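Local atomic coordinates of novel immune-type receptor 11 (Ictalurus punctatus, PDB entry 2QTE), a protein that is an immune receptor of the bony-fish NITR family, in which a member mediates allogeneic recognition, and probably recognises ligands through its extracellular immunoglobulin V-type domain. Residues Y35-G40 against E90-E95; Y45-Y50 against F76-I81; S54-A59 against M69-Q74; D64-M69 against G82-D87. The protein carries 1 engineered substitution. All blocks are in the same frame, centred on the assembly; numbering follows the deposited sequence.

Interaction 1: residues Y35-G40 against E90-E95; sequences YRQSFG and EYFCGE
Y35 and F92 face each other as an antiparallel hydrogen-bonded pair, the backbone N of Y35 giving to F92 O at 2.7 Å and F92 N returning a bond to Y35 O. Two residues on, Q37 and E90 repeat the exchange, Q37 N reaching E90 O at 2.7 Å with a nearly straight N-H (168°). Between them R36 and Y91 form the non-hydrogen-bonded pair, and their side chains leave by the other face of the sheet. There the arginine runs alongside the tyrosine: with CG anti to the backbone N (chi1 176°) and the chain extended, R36 CG lies 4.1 Å from the Y91 ring centroid in an off-centre CH-pi contact. Y91 OH sits over one face of the R36 guanidinium, but its hydrogen bond goes to D87 O. On the Y35 and F92 face, Q37 OE1 meets the F92 ring in plane at its edge, 3.8 Å from CZ. The acceptors Q37 OE1 and E90 OE1 lie 3.4 Å apart and do not bond; Q37 NE2 instead gives to K41 O and to E90 OE1 of the second subunit, and E90 OE1 accepts in turn from Q37 NE2 of that subunit, so this face belongs to the dimer interface. C93, disulfide-bonded to C21, ties strand 89-97 to the opposing layer of the sandwich, while strand 89-97 lies between strands 32-37 and 100-110, and strand 32-37 is flanked on its other side by strand 44-49.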
loop_
_atom_site.group_PDB
_atom_site.type_symbol
_atom_site.label_atom_id
_atom_site.label_comp_id
_atom_site.label_asym_id
_atom_site.label_seq_id
_atom_site.Cartn_x
_atom_site.Cartn_y
_atom_site.Cartn_z
ATOM N N TYR A 35 5.646 -4.754 1.044
ATOM C CA TYR A 35 5.764 -3.302 1.125
ATOM C C TYR A 35 5.742 -3.012 2.588
ATOM O O TYR A 35 5.121 -3.733 3.316
ATOM C CB TYR A 35 4.574 -2.623 0.439
ATOM C CG TYR A 35 4.699 -2.740 -1.035
ATOM C CD1 TYR A 35 4.560 -3.987 -1.667
ATOM C CD2 TYR A 35 5.016 -1.644 -1.802
ATOM C CE1 TYR A 35 4.718 -4.105 -3.028
ATOM C CE2 TYR A 35 5.198 -1.758 -3.166
ATOM C CZ TYR A 35 5.040 -2.997 -3.752
ATOM O OH TYR A 35 5.213 -3.096 -5.085
ATOM N N ARG A 36 6.362 -1.910 2.998
ATOM C CA ARG A 36 6.436 -1.574 4.397
ATOM C C ARG A 36 5.941 -0.136 4.573
ATOM O O ARG A 36 6.339 0.751 3.786
ATOM C CB ARG A 36 7.897 -1.685 4.833
ATOM C CG ARG A 36 8.199 -1.274 6.251
ATOM C CD ARG A 36 9.746 -1.353 6.488
ATOM N NE ARG A 36 10.069 -0.914 7.854
ATOM C CZ ARG A 36 11.262 -1.078 8.430
ATOM N NH1 ARG A 36 12.243 -1.633 7.751
ATOM N NH2 ARG A 36 11.481 -0.648 9.687
ATOM N N GLN A 37 5.093 0.103 5.593
ATOM C CA GLN A 37 4.647 1.453 5.878
ATOM C C GLN A 37 4.965 1.738 7.325
ATOM O O GLN A 37 4.375 1.115 8.202
ATOM C CB GLN A 37 3.122 1.581 5.716
ATOM C CG GLN A 37 2.637 3.041 5.821
ATOM C CD GLN A 37 1.189 3.160 6.180
ATOM O OE1 GLN A 37 0.512 2.152 6.348
ATOM N NE2 GLN A 37 0.704 4.402 6.323
ATOM N N SER A 38 5.828 2.720 7.594
ATOM C CA SER A 38 5.948 3.173 8.967
ATOM C C SER A 38 4.752 4.060 9.288
ATOM O O SER A 38 4.169 4.685 8.387
ATOM C CB SER A 38 7.247 3.968 9.162
ATOM O OG SER A 38 8.366 3.123 8.901
ATOM N N PHE A 39 4.409 4.173 10.574
ATOM C CA PHE A 39 3.293 5.034 10.937
ATOM C C PHE A 39 3.397 6.487 10.396
ATOM O O PHE A 39 4.446 7.126 10.512
ATOM C CB PHE A 39 3.091 5.037 12.452
ATOM C CG PHE A 39 1.759 5.563 12.869
ATOM C CD1 PHE A 39 1.604 6.908 13.189
ATOM C CD2 PHE A 39 0.647 4.719 12.935
ATOM C CE1 PHE A 39 0.367 7.411 13.562
ATOM C CE2 PHE A 39 -0.599 5.209 13.322
ATOM C CZ PHE A 39 -0.729 6.580 13.642
ATOM N N GLY A 40 2.290 7.001 9.836
ATOM C CA GLY A 40 2.244 8.395 9.305
ATOM C C GLY A 40 3.006 8.640 8.003
ATOM O O GLY A 40 3.086 9.777 7.549
ATOM N N GLU A 90 3.423 -1.373 9.391
ATOM C CA GLU A 90 2.583 -2.366 8.703
ATOM C C GLU A 90 3.338 -2.877 7.492
ATOM O O GLU A 90 4.069 -2.119 6.846
ATOM C CB GLU A 90 1.187 -1.809 8.363
ATOM C CG GLU A 90 0.493 -1.123 9.560
ATOM C CD GLU A 90 -0.929 -0.674 9.334
ATOM O OE1 GLU A 90 -1.229 -0.009 8.302
ATOM O OE2 GLU A 90 -1.758 -0.949 10.224
ATOM N N TYR A 91 3.162 -4.174 7.209
ATOM C CA TYR A 91 3.848 -4.833 6.143
ATOM C C TYR A 91 2.782 -5.574 5.359
ATOM O O TYR A 91 2.046 -6.407 5.922
ATOM C CB TYR A 91 4.887 -5.849 6.678
ATOM C CG TYR A 91 6.031 -5.221 7.484
ATOM C CD1 TYR A 91 5.830 -4.765 8.806
ATOM C CD2 TYR A 91 7.312 -5.119 6.940
ATOM C CE1 TYR A 91 6.905 -4.171 9.555
ATOM C CE2 TYR A 91 8.398 -4.572 7.698
ATOM C CZ TYR A 91 8.181 -4.109 8.982
ATOM O OH TYR A 91 9.258 -3.570 9.690
ATOM N N PHE A 92 2.741 -5.280 4.073
ATOM C CA PHE A 92 1.707 -5.788 3.178
ATOM C C PHE A 92 2.401 -6.623 2.104
ATOM O O PHE A 92 3.382 -6.184 1.519
ATOM C CB PHE A 92 0.992 -4.621 2.458
ATOM C CG PHE A 92 0.582 -3.485 3.343
ATOM C CD1 PHE A 92 -0.319 -3.693 4.409
ATOM C CD2 PHE A 92 1.094 -2.205 3.126
ATOM C CE1 PHE A 92 -0.730 -2.660 5.227
ATOM C CE2 PHE A 92 0.726 -1.106 3.997
ATOM C CZ PHE A 92 -0.211 -1.328 5.028
ATOM N N CYS A 93 1.876 -7.807 1.827
ATOM C CA CYS A 93 2.389 -8.653 0.788
ATOM C C CYS A 93 1.451 -8.511 -0.385
ATOM O O CYS A 93 0.269 -8.663 -0.247
ATOM C CB CYS A 93 2.428 -10.097 1.266
ATOM S SG CYS A 93 3.280 -11.187 0.170
ATOM N N GLY A 94 1.984 -8.201 -1.538
ATOM C CA GLY A 94 1.173 -8.008 -2.707
ATOM C C GLY A 94 1.832 -8.361 -4.004
ATOM O O GLY A 94 3.064 -8.459 -4.124
ATOM N N GLU A 95 0.995 -8.508 -5.007
ATOM C CA GLU A 95 1.454 -8.855 -6.333
ATOM C C GLU A 95 0.967 -7.828 -7.360
ATOM O O GLU A 95 -0.218 -7.543 -7.393
ATOM C CB GLU A 95 0.891 -10.245 -6.644
ATOM C CG GLU A 95 1.534 -10.872 -7.817
ATOM C CD GLU A 95 0.831 -12.119 -8.297
ATOM O OE1 GLU A 95 0.221 -12.842 -7.484
ATOM O OE2 GLU A 95 0.914 -12.353 -9.511
#

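Interaction 2: residues Y45-Y50 against F76-I81; sequences YFVRYY and FDLNII
L78 fills the space between two residues of the facing strand, one methyl group turned to both and the other to the aromatic ring. Its CD1 meets V47 CG1 at 4.0 Å, the side chains sliding past each other, while CD2 approaches the edge of the F46 ring, 4.0 Å from CE2, the leucine and phenylalanine crossing at about a right angle. F46 and V47 both turn inward, forming a classic beta bulge opposite W34. F76 stretches across the gap with CG anti to its N (chi1 -173°), bringing CZ and CE1 of its ring against backbone as much as side chain: R48 C lies at the ring edge, CZ is 3.4 Å from Y49 N, and CE1 is 3.7 Å from Y49 CB. The F76 and W34 rings also meet, planes about 10° apart. A serine in place of F76 would probably open a gap beside Y49 and take one aromatic neighbour from W34. No hydrogen bond joins the segments, whose strand axes approach to 9.5 Å, the spacing of layers in a sandwich. Strand 44-49 lies between 32-37 and 56-58 in one sheet; strand 76-80 is the middle strand of the other, between 17-19 and 67-71.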
loop_
_atom_site.group_PDB
_atom_site.type_symbol
_atom_site.label_atom_id
_atom_site.label_comp_id
_atom_site.label_asym_id
_atom_site.label_seq_id
_atom_site.Cartn_x
_atom_site.Cartn_y
_atom_site.Cartn_z
ATOM N N TYR A 45 7.931 -0.182 -1.341
ATOM C CA TYR A 45 8.560 -1.456 -1.660
ATOM C C TYR A 45 9.774 -1.716 -0.767
ATOM O O TYR A 45 10.679 -0.882 -0.659
ATOM C CB TYR A 45 8.979 -1.460 -3.152
ATOM C CG TYR A 45 10.187 -2.318 -3.498
ATOM C CD1 TYR A 45 10.116 -3.702 -3.478
ATOM C CD2 TYR A 45 11.389 -1.738 -3.885
ATOM C CE1 TYR A 45 11.239 -4.469 -3.803
ATOM C CE2 TYR A 45 12.487 -2.491 -4.209
ATOM C CZ TYR A 45 12.406 -3.854 -4.160
ATOM O OH TYR A 45 13.529 -4.605 -4.488
ATOM N N PHE A 46 9.762 -2.890 -0.136
ATOM C CA PHE A 46 10.718 -3.259 0.894
ATOM C C PHE A 46 11.626 -4.352 0.429
ATOM O O PHE A 46 12.851 -4.253 0.553
ATOM C CB PHE A 46 9.962 -3.679 2.179
ATOM C CG PHE A 46 10.846 -3.976 3.334
ATOM C CD1 PHE A 46 11.841 -3.092 3.695
ATOM C CD2 PHE A 46 10.676 -5.136 4.086
ATOM C CE1 PHE A 46 12.685 -3.375 4.779
ATOM C CE2 PHE A 46 11.506 -5.423 5.169
ATOM C CZ PHE A 46 12.486 -4.532 5.523
ATOM N N VAL A 47 11.026 -5.432 -0.077
ATOM C CA VAL A 47 11.775 -6.611 -0.524
ATOM C C VAL A 47 10.931 -7.355 -1.547
ATOM O O VAL A 47 9.761 -7.502 -1.343
ATOM C CB VAL A 47 12.213 -7.547 0.669
ATOM C CG1 VAL A 47 11.045 -7.966 1.534
ATOM C CG2 VAL A 47 12.938 -8.764 0.183
ATOM N N ARG A 48 11.525 -7.774 -2.661
ATOM C CA ARG A 48 10.790 -8.444 -3.717
ATOM C C ARG A 48 11.246 -9.880 -3.924
ATOM O O ARG A 48 12.359 -10.258 -3.573
ATOM C CB ARG A 48 10.826 -7.670 -5.050
ATOM C CG ARG A 48 12.190 -7.491 -5.640
ATOM C CD ARG A 48 12.160 -6.398 -6.732
ATOM N NE ARG A 48 13.507 -6.002 -7.155
ATOM C CZ ARG A 48 14.164 -6.518 -8.185
ATOM N NH1 ARG A 48 15.386 -6.080 -8.470
ATOM N NH2 ARG A 48 13.603 -7.464 -8.931
ATOM N N TYR A 49 10.358 -10.680 -4.486
ATOM C CA TYR A 49 10.759 -11.989 -4.974
ATOM C C TYR A 49 11.803 -11.803 -6.073
ATOM O O TYR A 49 11.775 -10.827 -6.831
ATOM C CB TYR A 49 9.544 -12.753 -5.488
ATOM C CG TYR A 49 9.914 -14.071 -6.066
ATOM C CD1 TYR A 49 10.426 -14.158 -7.366
ATOM C CD2 TYR A 49 9.792 -15.241 -5.306
ATOM C CE1 TYR A 49 10.802 -15.377 -7.910
ATOM C CE2 TYR A 49 10.140 -16.477 -5.837
ATOM C CZ TYR A 49 10.647 -16.533 -7.152
ATOM O OH TYR A 49 11.011 -17.745 -7.687
ATOM N N TYR A 50 12.780 -12.707 -6.129
ATOM C CA TYR A 50 13.912 -12.450 -7.003
ATOM C C TYR A 50 14.559 -13.729 -7.541
ATOM O O TYR A 50 14.672 -14.725 -6.844
ATOM C CB TYR A 50 14.920 -11.518 -6.300
ATOM C CG TYR A 50 16.105 -11.137 -7.155
ATOM C CD1 TYR A 50 17.360 -11.728 -6.939
ATOM C CD2 TYR A 50 15.981 -10.201 -8.195
ATOM C CE1 TYR A 50 18.462 -11.389 -7.721
ATOM C CE2 TYR A 50 17.089 -9.848 -8.983
ATOM C CZ TYR A 50 18.316 -10.463 -8.743
ATOM O OH TYR A 50 19.421 -10.146 -9.505
ATOM N N PHE A 76 6.438 -17.012 1.311
ATOM C CA PHE A 76 7.197 -15.841 0.991
ATOM C C PHE A 76 7.223 -15.049 2.291
ATOM O O PHE A 76 6.655 -13.945 2.386
ATOM C CB PHE A 76 6.499 -15.124 -0.156
ATOM C CG PHE A 76 7.257 -13.959 -0.716
ATOM C CD1 PHE A 76 8.486 -14.140 -1.348
ATOM C CD2 PHE A 76 6.729 -12.673 -0.651
ATOM C CE1 PHE A 76 9.187 -13.077 -1.864
ATOM C CE2 PHE A 76 7.445 -11.601 -1.173
ATOM C CZ PHE A 76 8.664 -11.793 -1.782
ATOM N N ASP A 77 7.826 -15.641 3.314
ATOM C CA ASP A 77 7.695 -15.078 4.682
ATOM C C ASP A 77 8.883 -14.211 5.057
ATOM O O ASP A 77 10.008 -14.563 4.784
ATOM C CB ASP A 77 7.542 -16.171 5.715
ATOM C CG ASP A 77 6.428 -17.165 5.378
ATOM O OD1 ASP A 77 5.527 -16.834 4.563
ATOM O OD2 ASP A 77 6.436 -18.252 5.977
ATOM N N LEU A 78 8.610 -13.110 5.755
ATOM C CA LEU A 78 9.628 -12.157 6.127
ATOM C C LEU A 78 10.044 -12.425 7.603
ATOM O O LEU A 78 9.185 -12.513 8.451
ATOM C CB LEU A 78 9.005 -10.766 5.940
ATOM C CG LEU A 78 9.801 -9.482 6.166
ATOM C CD1 LEU A 78 11.025 -9.422 5.280
ATOM C CD2 LEU A 78 8.851 -8.305 5.899
ATOM N N ASN A 79 11.334 -12.580 7.905
ATOM C CA ASN A 79 11.783 -12.779 9.286
ATOM C C ASN A 79 12.602 -11.573 9.766
ATOM O O ASN A 79 13.230 -10.892 8.964
ATOM C CB ASN A 79 12.693 -13.971 9.385
ATOM C CG ASN A 79 12.201 -15.150 8.585
ATOM O OD1 ASN A 79 11.112 -15.633 8.855
ATOM N ND2 ASN A 79 12.988 -15.618 7.617
ATOM N N ILE A 80 12.558 -11.310 11.066
ATOM C CA ILE A 80 13.489 -10.381 11.725
ATOM C C ILE A 80 14.138 -11.130 12.888
ATOM O O ILE A 80 13.424 -11.761 13.670
ATOM C CB ILE A 80 12.806 -9.130 12.328
ATOM C CG1 ILE A 80 11.910 -8.391 11.319
ATOM C CG2 ILE A 80 13.855 -8.140 12.740
ATOM C CD1 ILE A 80 10.606 -9.102 10.986
ATOM N N ILE A 81 15.473 -11.101 12.994
ATOM C CA ILE A 81 16.099 -11.669 14.190
ATOM C C ILE A 81 16.464 -10.457 15.075
ATOM O O ILE A 81 17.195 -9.574 14.642
ATOM C CB ILE A 81 17.242 -12.712 13.881
ATOM C CG1 ILE A 81 16.619 -14.026 13.317
ATOM C CG2 ILE A 81 18.000 -13.158 15.192
ATOM C CD1 ILE A 81 17.601 -14.944 12.591
#

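Interaction 3: residues S54-A59 against M69-Q74; sequences SGYKFA and MTVNDQ
M69 lies beneath the ring of Y56 and covers one face of it: M69 CB stands over the centre, 3.5 Å from the ring centroid and only 6° off the normal, a well-aligned CH-pi contact. The methionine chain then runs back under the tyrosine in the opposite sense, and SD reaches an oblique Met-aromatic position 4.7 Å from the same centroid. Y56 takes the less common first torsion (62°), which sets CG between its backbone N and carbonyl carbon and lays the ring across strand 67-71. V71 completes the seat, its CG2 touching Y56 CD2 at 3.5 Å from an oblique direction. Beside it the backbone of G55 passes close to V71, where a side chain would crowd V71 CG1. A water joins the two segments by donating to S54 O at 2.8 Å and to V71 O at 2.6 Å. This is packing between the edges of a V-type immunoglobulin beta-sandwich, where strand 56-58, outermost in one sheet, closes over strand 67-71, outermost in the other.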
loop_
_atom_site.group_PDB
_atom_site.type_symbol
_atom_site.label_atom_id
_atom_site.label_comp_id
_atom_site.label_asym_id
_atom_site.label_seq_id
_atom_site.Cartn_x
_atom_site.Cartn_y
_atom_site.Cartn_z
ATOM N N SER A 54 18.909 -17.139 -3.120
ATOM C CA SER A 54 18.113 -16.798 -1.936
ATOM C C SER A 54 16.580 -16.791 -2.228
ATOM O O SER A 54 15.779 -17.299 -1.413
ATOM C CB SER A 54 18.619 -15.510 -1.285
ATOM O OG SER A 54 18.274 -14.364 -2.044
ATOM N N GLY A 55 16.198 -16.320 -3.418
ATOM C CA GLY A 55 14.784 -16.162 -3.815
ATOM C C GLY A 55 14.221 -14.746 -3.647
ATOM O O GLY A 55 13.065 -14.498 -3.930
ATOM N N TYR A 56 15.024 -13.803 -3.164
ATOM C CA TYR A 56 14.457 -12.529 -2.779
ATOM C C TYR A 56 15.540 -11.460 -2.719
ATOM O O TYR A 56 16.722 -11.788 -2.535
ATOM C CB TYR A 56 13.755 -12.683 -1.432
ATOM C CG TYR A 56 14.663 -13.101 -0.266
ATOM C CD1 TYR A 56 15.310 -12.153 0.540
ATOM C CD2 TYR A 56 14.868 -14.463 0.040
ATOM C CE1 TYR A 56 16.130 -12.590 1.635
ATOM C CE2 TYR A 56 15.669 -14.867 1.078
ATOM C CZ TYR A 56 16.325 -13.928 1.872
ATOM O OH TYR A 56 17.119 -14.398 2.929
ATOM N N LYS A 57 15.135 -10.197 -2.844
ATOM C CA LYS A 57 16.078 -9.090 -2.903
ATOM C C LYS A 57 15.484 -7.874 -2.247
ATOM O O LYS A 57 14.415 -7.396 -2.658
ATOM C CB LYS A 57 16.436 -8.780 -4.384
ATOM C CG LYS A 57 17.551 -7.791 -4.601
ATOM C CD LYS A 57 17.474 -7.133 -5.979
ATOM C CE LYS A 57 18.479 -5.970 -6.026
ATOM N NZ LYS A 57 18.069 -4.806 -5.160
ATOM N N PHE A 58 16.177 -7.348 -1.249
ATOM C CA PHE A 58 15.765 -6.120 -0.566
ATOM C C PHE A 58 15.938 -4.877 -1.390
ATOM O O PHE A 58 16.691 -4.865 -2.348
ATOM C CB PHE A 58 16.477 -5.945 0.808
ATOM C CG PHE A 58 15.991 -6.911 1.838
ATOM C CD1 PHE A 58 14.854 -6.646 2.549
ATOM C CD2 PHE A 58 16.642 -8.118 2.027
ATOM C CE1 PHE A 58 14.361 -7.579 3.475
ATOM C CE2 PHE A 58 16.184 -9.042 2.963
ATOM C CZ PHE A 58 15.027 -8.773 3.667
ATOM N N ALA A 59 15.250 -3.815 -0.997
ATOM C CA ALA A 59 15.351 -2.561 -1.725
ATOM C C ALA A 59 16.806 -2.202 -1.709
ATOM O O ALA A 59 17.507 -2.461 -0.728
ATOM C CB ALA A 59 14.544 -1.474 -1.059
ATOM N N MET A 69 14.299 -13.709 4.543
ATOM C CA MET A 69 13.033 -14.290 4.140
ATOM C C MET A 69 13.179 -15.784 4.022
ATOM O O MET A 69 14.279 -16.308 3.861
ATOM C CB MET A 69 12.600 -13.741 2.776
ATOM C CG MET A 69 12.212 -12.286 2.753
ATOM S SD MET A 69 11.189 -11.787 1.355
ATOM C CE MET A 69 9.703 -12.595 1.884
ATOM N N THR A 70 12.044 -16.460 4.137
ATOM C CA THR A 70 11.907 -17.847 3.776
ATOM C C THR A 70 11.099 -17.879 2.491
ATOM O O THR A 70 9.906 -17.514 2.479
ATOM C CB THR A 70 11.227 -18.556 4.928
ATOM O OG1 THR A 70 12.082 -18.437 6.081
ATOM C CG2 THR A 70 10.983 -20.064 4.621
ATOM N N VAL A 71 11.747 -18.247 1.385
ATOM C CA VAL A 71 11.062 -18.286 0.099
ATOM C C VAL A 71 11.130 -19.706 -0.455
ATOM O O VAL A 71 12.224 -20.251 -0.630
ATOM C CB VAL A 71 11.667 -17.282 -0.897
ATOM C CG1 VAL A 71 10.988 -17.364 -2.280
ATOM C CG2 VAL A 71 11.628 -15.821 -0.279
ATOM N N ASN A 72 9.962 -20.301 -0.702
ATOM C CA ASN A 72 9.865 -21.590 -1.370
ATOM C C ASN A 72 8.577 -21.701 -2.234
ATOM O O ASN A 72 8.007 -20.689 -2.614
ATOM C CB ASN A 72 10.026 -22.755 -0.379
ATOM C CG ASN A 72 8.992 -22.765 0.744
ATOM O OD1 ASN A 72 7.785 -22.600 0.526
ATOM N ND2 ASN A 72 9.465 -23.001 1.961
ATOM N N ASP A 73 8.149 -22.915 -2.563
ATOM C CA ASP A 73 6.919 -23.117 -3.348
ATOM C C ASP A 73 5.663 -22.680 -2.596
ATOM O O ASP A 73 4.588 -22.485 -3.189
ATOM C CB ASP A 73 6.779 -24.599 -3.741
ATOM C CG ASP A 73 7.504 -24.947 -5.048
ATOM O OD1 ASP A 73 7.893 -26.142 -5.183
ATOM O OD2 ASP A 73 7.693 -24.056 -5.934
ATOM N N GLN A 74 5.793 -22.552 -1.277
ATOM C CA GLN A 74 4.632 -22.324 -0.452
ATOM C C GLN A 74 4.708 -21.015 0.313
ATOM O O GLN A 74 3.669 -20.493 0.723
ATOM C CB GLN A 74 4.382 -23.509 0.487
ATOM C CG GLN A 74 4.029 -24.845 -0.265
ATOM C CD GLN A 74 5.262 -25.714 -0.572
ATOM O OE1 GLN A 74 5.939 -25.543 -1.598
ATOM N NE2 GLN A 74 5.554 -26.648 0.330
HETATM O O HOH W 1 14.516 -19.724 -1.748
#

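Interaction 4: residues D64-M69 against G82-D87; sequences DSRFSM and GAREDD
R66 sends its side chain across to G82, R84 and D87. From CB the chain leaves with CG beside its backbone N (chi1 -73°); CD lies over the centre of the R84 guanidinium, 3.7 Å from R84 NH2; the bend at chi3 (-41°) then turns NE toward the aspartates. NE bonds weakly to D64. At the tip the grip is end-on: NH1 gives to D87 OD1 and NH2 to D87 OD2, both at 2.9 Å, each carboxylate oxygen accepting on its syn lone pair, the two planes 1° apart. NH1 also bonds D64 OD2 at 3.0 Å, and NH2 adds G82 O at 2.9 Å. R84 stacks flat on R66, centres 4.2 Å apart, while R84 N meets D87 OD2 from above the carboxylate plane. A leucine here would probably leave buried D87 without its charged mate and G82 O without this donor. Such a bridge is familiar in V-type domains; the two carboxylates probably offset the charge of the stacked arginines and keep the R66 guanidinium from turning.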
loop_
_atom_site.group_PDB
_atom_site.type_symbol
_atom_site.label_atom_id
_atom_site.label_comp_id
_atom_site.label_asym_id
_atom_site.label_seq_id
_atom_site.Cartn_x
_atom_site.Cartn_y
_atom_site.Cartn_z
ATOM N N ASP A 64 20.376 -3.558 6.446
ATOM C CA ASP A 64 20.010 -4.182 7.736
ATOM C C ASP A 64 19.845 -5.701 7.709
ATOM O O ASP A 64 18.749 -6.242 7.428
ATOM C CB ASP A 64 18.774 -3.547 8.367
ATOM C CG ASP A 64 18.721 -3.785 9.881
ATOM O OD1 ASP A 64 19.071 -4.898 10.295
ATOM O OD2 ASP A 64 18.355 -2.865 10.654
ATOM N N SER A 65 20.906 -6.366 8.119
ATOM C CA SER A 65 21.018 -7.798 7.974
ATOM C C SER A 65 20.244 -8.564 9.046
ATOM O O SER A 65 20.371 -9.792 9.126
ATOM C CB SER A 65 22.499 -8.169 7.977
ATOM O OG SER A 65 23.001 -7.882 6.673
ATOM N N ARG A 66 19.429 -7.854 9.859
ATOM C CA ARG A 66 18.474 -8.525 10.765
ATOM C C ARG A 66 17.311 -9.178 10.005
ATOM O O ARG A 66 16.748 -10.147 10.499
ATOM C CB ARG A 66 17.932 -7.591 11.858
ATOM C CG ARG A 66 18.997 -7.260 12.992
ATOM C CD ARG A 66 18.551 -6.135 13.952
ATOM N NE ARG A 66 17.920 -5.108 13.164
ATOM C CZ ARG A 66 16.633 -4.805 13.242
ATOM N NH1 ARG A 66 16.145 -3.872 12.412
ATOM N NH2 ARG A 66 15.856 -5.411 14.140
ATOM N N PHE A 67 16.957 -8.622 8.837
ATOM C CA PHE A 67 15.877 -9.143 8.000
ATOM C C PHE A 67 16.359 -10.235 7.072
ATOM O O PHE A 67 17.494 -10.186 6.576
ATOM C CB PHE A 67 15.217 -8.031 7.163
ATOM C CG PHE A 67 14.453 -7.002 8.008
ATOM C CD1 PHE A 67 15.139 -6.114 8.841
ATOM C CD2 PHE A 67 13.096 -6.937 7.966
ATOM C CE1 PHE A 67 14.420 -5.154 9.649
ATOM C CE2 PHE A 67 12.364 -5.993 8.734
ATOM C CZ PHE A 67 13.023 -5.108 9.573
ATOM N N SER A 68 15.471 -11.192 6.803
ATOM C CA SER A 68 15.716 -12.278 5.846
ATOM C C SER A 68 14.349 -12.724 5.420
ATOM O O SER A 68 13.344 -12.143 5.844
ATOM C CB SER A 68 16.470 -13.455 6.461
ATOM O OG SER A 68 15.804 -13.984 7.588
ATOM N N MET A 69 14.299 -13.709 4.543
ATOM C CA MET A 69 13.033 -14.290 4.140
ATOM C C MET A 69 13.179 -15.784 4.022
ATOM O O MET A 69 14.279 -16.308 3.861
ATOM C CB MET A 69 12.600 -13.741 2.776
ATOM C CG MET A 69 12.212 -12.286 2.753
ATOM S SD MET A 69 11.189 -11.787 1.355
ATOM C CE MET A 69 9.703 -12.595 1.884
ATOM N N GLY A 82 15.939 -10.387 16.286
ATOM C CA GLY A 82 16.277 -9.260 17.181
ATOM C C GLY A 82 15.560 -7.962 16.868
ATOM O O GLY A 82 16.205 -6.957 16.545
ATOM N N ALA A 83 14.223 -7.973 16.976
ATOM C CA ALA A 83 13.350 -6.790 16.688
ATOM C C ALA A 83 13.725 -5.494 17.434
ATOM O O ALA A 83 14.129 -5.537 18.618
ATOM C CB ALA A 83 11.895 -7.160 16.978
ATOM N N ARG A 84 13.635 -4.354 16.753
ATOM C CA ARG A 84 13.806 -3.081 17.454
ATOM C C ARG A 84 12.632 -2.144 17.204
ATOM O O ARG A 84 11.864 -2.328 16.234
ATOM C CB ARG A 84 15.170 -2.421 17.235
ATOM C CG ARG A 84 15.564 -1.917 15.847
ATOM C CD ARG A 84 17.134 -1.840 15.732
ATOM N NE ARG A 84 17.781 -2.969 16.438
ATOM C CZ ARG A 84 19.078 -3.304 16.384
ATOM N NH1 ARG A 84 19.957 -2.646 15.619
ATOM N NH2 ARG A 84 19.490 -4.331 17.097
ATOM N N GLU A 85 12.469 -1.170 18.112
ATOM C CA GLU A 85 11.313 -0.266 18.041
ATOM C C GLU A 85 10.998 0.213 16.604
ATOM O O GLU A 85 9.841 0.206 16.176
ATOM C CB GLU A 85 11.551 0.946 18.920
ATOM C CG GLU A 85 11.495 0.613 20.410
ATOM C CD GLU A 85 11.507 1.873 21.243
ATOM O OE1 GLU A 85 10.607 2.720 21.018
ATOM O OE2 GLU A 85 12.440 2.026 22.078
ATOM N N ASP A 86 12.009 0.600 15.851
ATOM C CA ASP A 86 11.753 1.165 14.515
ATOM C C ASP A 86 11.323 0.117 13.466
ATOM O O ASP A 86 11.023 0.463 12.304
ATOM C CB ASP A 86 12.957 1.939 14.030
ATOM C CG ASP A 86 13.341 3.042 14.973
ATOM O OD1 ASP A 86 14.365 2.882 15.643
ATOM O OD2 ASP A 86 12.607 4.049 15.079
ATOM N N ASP A 87 11.280 -1.151 13.856
ATOM C CA ASP A 87 10.732 -2.199 12.973
ATOM C C ASP A 87 9.203 -2.128 12.962
ATOM O O ASP A 87 8.529 -2.657 12.037
ATOM C CB ASP A 87 11.106 -3.623 13.427
ATOM C CG ASP A 87 12.574 -3.952 13.260
ATOM O OD1 ASP A 87 13.292 -3.360 12.425
ATOM O OD2 ASP A 87 13.023 -4.818 14.031
#

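The four contacts illustrate how one V-type sandwich is held within sheets, between sheets and at its end. Interaction 1 lies inside the six-stranded sheet and, along the chain, encloses the other three; interaction 3 is nested within interaction 2, whereas interaction 4 alternates with both. Interactions 2 and 3, with centres about 6 Å apart, each bridge the two sheets, one through the interior and one at the edge. Interaction 4 shares M69 with interaction 3 and lies about 15 Å, centre to centre, from interaction 1, which it still touches through R36 and D86. Interactions 1 and 2 both reach the second subunit, so core packing and dimer contacts draw on the same strands.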